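Local coordinates for protein uncharacterized peptidase Lmo0363 (PDB 3L4E) that is an uncharacterised member of the peptidase S51 family that probably acts as a serine-type peptidase, similar to peptidase E, at residues Glu191-Arg196 and Val200-Leu205. Sequence-based numbering, arbitrary orientation.
Sequences EAIFIR and VITKRL. With SO4 (sulfate ion), chain B.
The first torsions of Phe194 (chi1 -69°) and Lys203 (chi1 -65°), each with CG anti to the carbonyl carbon, set the CG methylene of Lys203 over one face of the aromatic ring. Lys203 CG sits 3.8 Å from the centroid of the Phe194 ring, a CH-pi contact offset toward the rim, while the bend at chi2 carries the rest of the lysine chain away. On the same face of the sheet, Leu17 of helix 15-21 packs against Phe194 and Ala192.

The backbones form an antiparallel hairpin, with strand 191-196 between strand 4-8 and the outermost strand 199-204. Two hydrogen-bonded pairs, Ala192 with Lys203 and Phe194 with Ile201, each exchange two N-H...O bonds; the shortest runs 2.8 Å from Phe194 N to Ile201 O. Intervening CA-H...O contacts include Glu191 CA to Lys203 O at 3.2 Å.

On the face that carries Ile193, Ile195 and Val200, Val200 CG1 meets Ile193 CG2 at 3.7 Å, and Ile195 CG1 touches both methyls of Val200. Further along, Glu191 CG packs on Arg204 CB at 3.9 Å, while Glu191 OE1 is hydrogen-bonded to Ser188 N. Thr202 OG1 is hydrogen-bonded to the Tyr185 hydroxyl. From the extended Arg204, NE and NH1 donate hydrogen bonds to O4 (3.2 Å) and O2 (3.0 Å) of a sulfate ion, probably from the crystallisation liquor and also held by Ser188, His190 and Asn164.

The four backbone bonds fix the register; with Glu191 OE2 and Arg204 NE 5.5 Å apart and no salt bridge between them, cohesion rests mainly on backbone pairing and apolar packing.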
# COMPACT_ATOMS: atom_id res chain seq x y z
N GLU A 191 11.11 -0.73 8.75
CA GLU A 191 10.46 -2.02 8.99
C GLU A 191 9.53 -2.38 7.84
O GLU A 191 8.95 -1.51 7.19
CB GLU A 191 9.64 -1.98 10.30
CG GLU A 191 10.46 -2.19 11.58
CD GLU A 191 9.61 -2.05 12.84
OE1 GLU A 191 8.67 -1.23 12.83
OE2 GLU A 191 9.89 -2.75 13.84
N ALA A 192 9.38 -3.68 7.59
CA ALA A 192 8.39 -4.17 6.65
C ALA A 192 7.66 -5.33 7.30
O ALA A 192 8.20 -5.96 8.22
CB ALA A 192 9.05 -4.59 5.34
N ILE A 193 6.44 -5.59 6.85
CA ILE A 193 5.69 -6.75 7.32
C ILE A 193 5.57 -7.74 6.16
O ILE A 193 5.04 -7.40 5.09
CB ILE A 193 4.27 -6.39 7.82
CG1 ILE A 193 4.31 -5.17 8.75
CG2 ILE A 193 3.65 -7.59 8.54
CD1 ILE A 193 2.93 -4.62 9.09
N PHE A 194 6.10 -8.95 6.38
CA PHE A 194 6.04 -10.04 5.43
C PHE A 194 4.78 -10.84 5.74
O PHE A 194 4.64 -11.35 6.86
CB PHE A 194 7.21 -11.02 5.62
CG PHE A 194 8.57 -10.48 5.25
CD1 PHE A 194 8.80 -9.15 4.96
CD2 PHE A 194 9.66 -11.36 5.22
CE1 PHE A 194 10.07 -8.71 4.63
CE2 PHE A 194 10.92 -10.91 4.89
CZ PHE A 194 11.12 -9.59 4.60
N ILE A 195 3.89 -10.96 4.77
CA ILE A 195 2.68 -11.74 4.97
C ILE A 195 2.54 -12.82 3.90
O ILE A 195 2.43 -12.53 2.71
CB ILE A 195 1.42 -10.85 5.01
CG1 ILE A 195 1.51 -9.89 6.19
CG2 ILE A 195 0.16 -11.72 5.10
CD1 ILE A 195 0.64 -8.67 6.09
N ARG A 196 2.57 -14.07 4.36
CA ARG A 196 2.35 -15.24 3.51
C ARG A 196 1.27 -16.09 4.17
O ARG A 196 1.55 -16.88 5.08
CB ARG A 196 3.64 -16.05 3.36
CG ARG A 196 4.80 -15.28 2.73
CD ARG A 196 4.73 -15.31 1.20
NE ARG A 196 5.98 -14.86 0.57
CZ ARG A 196 6.05 -14.42 -0.68
NH1 ARG A 196 4.96 -14.36 -1.43
NH2 ARG A 196 7.22 -14.03 -1.19
N VAL A 200 2.74 -14.06 9.48
CA VAL A 200 2.97 -12.61 9.53
C VAL A 200 4.23 -12.29 10.34
O VAL A 200 4.32 -12.61 11.54
CB VAL A 200 1.76 -11.89 10.17
CG1 VAL A 200 2.00 -10.38 10.26
CG2 VAL A 200 0.49 -12.18 9.40
N ILE A 201 5.20 -11.67 9.69
CA ILE A 201 6.51 -11.45 10.30
C ILE A 201 6.99 -10.03 10.05
O ILE A 201 7.06 -9.58 8.91
CB ILE A 201 7.56 -12.42 9.74
CG1 ILE A 201 7.08 -13.87 9.88
CG2 ILE A 201 8.89 -12.24 10.46
CD1 ILE A 201 7.90 -14.88 9.09
N THR A 202 7.33 -9.32 11.12
CA THR A 202 7.98 -8.02 10.98
C THR A 202 9.49 -8.21 10.85
O THR A 202 10.09 -9.00 11.59
CB THR A 202 7.69 -7.10 12.17
OG1 THR A 202 6.28 -6.83 12.23
CG2 THR A 202 8.44 -5.78 12.03
N LYS A 203 10.08 -7.48 9.91
CA LYS A 203 11.53 -7.46 9.72
C LYS A 203 12.01 -6.02 9.73
O LYS A 203 11.30 -5.12 9.27
CB LYS A 203 11.89 -8.10 8.39
CG LYS A 203 11.58 -9.59 8.30
CD LYS A 203 12.53 -10.39 9.16
CE LYS A 203 12.20 -11.87 9.12
NZ LYS A 203 12.93 -12.61 10.18
N ARG A 204 13.22 -5.80 10.23
CA ARG A 204 13.78 -4.46 10.28
C ARG A 204 15.15 -4.46 9.63
O ARG A 204 15.94 -5.37 9.85
CB ARG A 204 13.89 -3.95 11.72
CG ARG A 204 14.52 -2.57 11.83
CD ARG A 204 14.39 -1.94 13.22
NE ARG A 204 14.86 -0.56 13.20
CZ ARG A 204 16.02 -0.15 13.71
NH1 ARG A 204 16.36 1.13 13.64
NH2 ARG A 204 16.84 -1.02 14.30
N LEU A 205 15.41 -3.43 8.84
CA LEU A 205 16.68 -3.26 8.17
C LEU A 205 17.56 -2.38 9.04
O LEU A 205 17.23 -1.22 9.29
CB LEU A 205 16.46 -2.61 6.80
CG LEU A 205 17.68 -2.46 5.90
CD1 LEU A 205 18.39 -3.79 5.74
CD2 LEU A 205 17.24 -1.92 4.55
S SO4 B . 13.64 3.23 11.91
O1 SO4 B . 13.23 3.87 10.66
O2 SO4 B . 15.10 3.27 12.02
O3 SO4 B . 13.02 3.90 13.04
O4 SO4 B . 13.21 1.83 11.89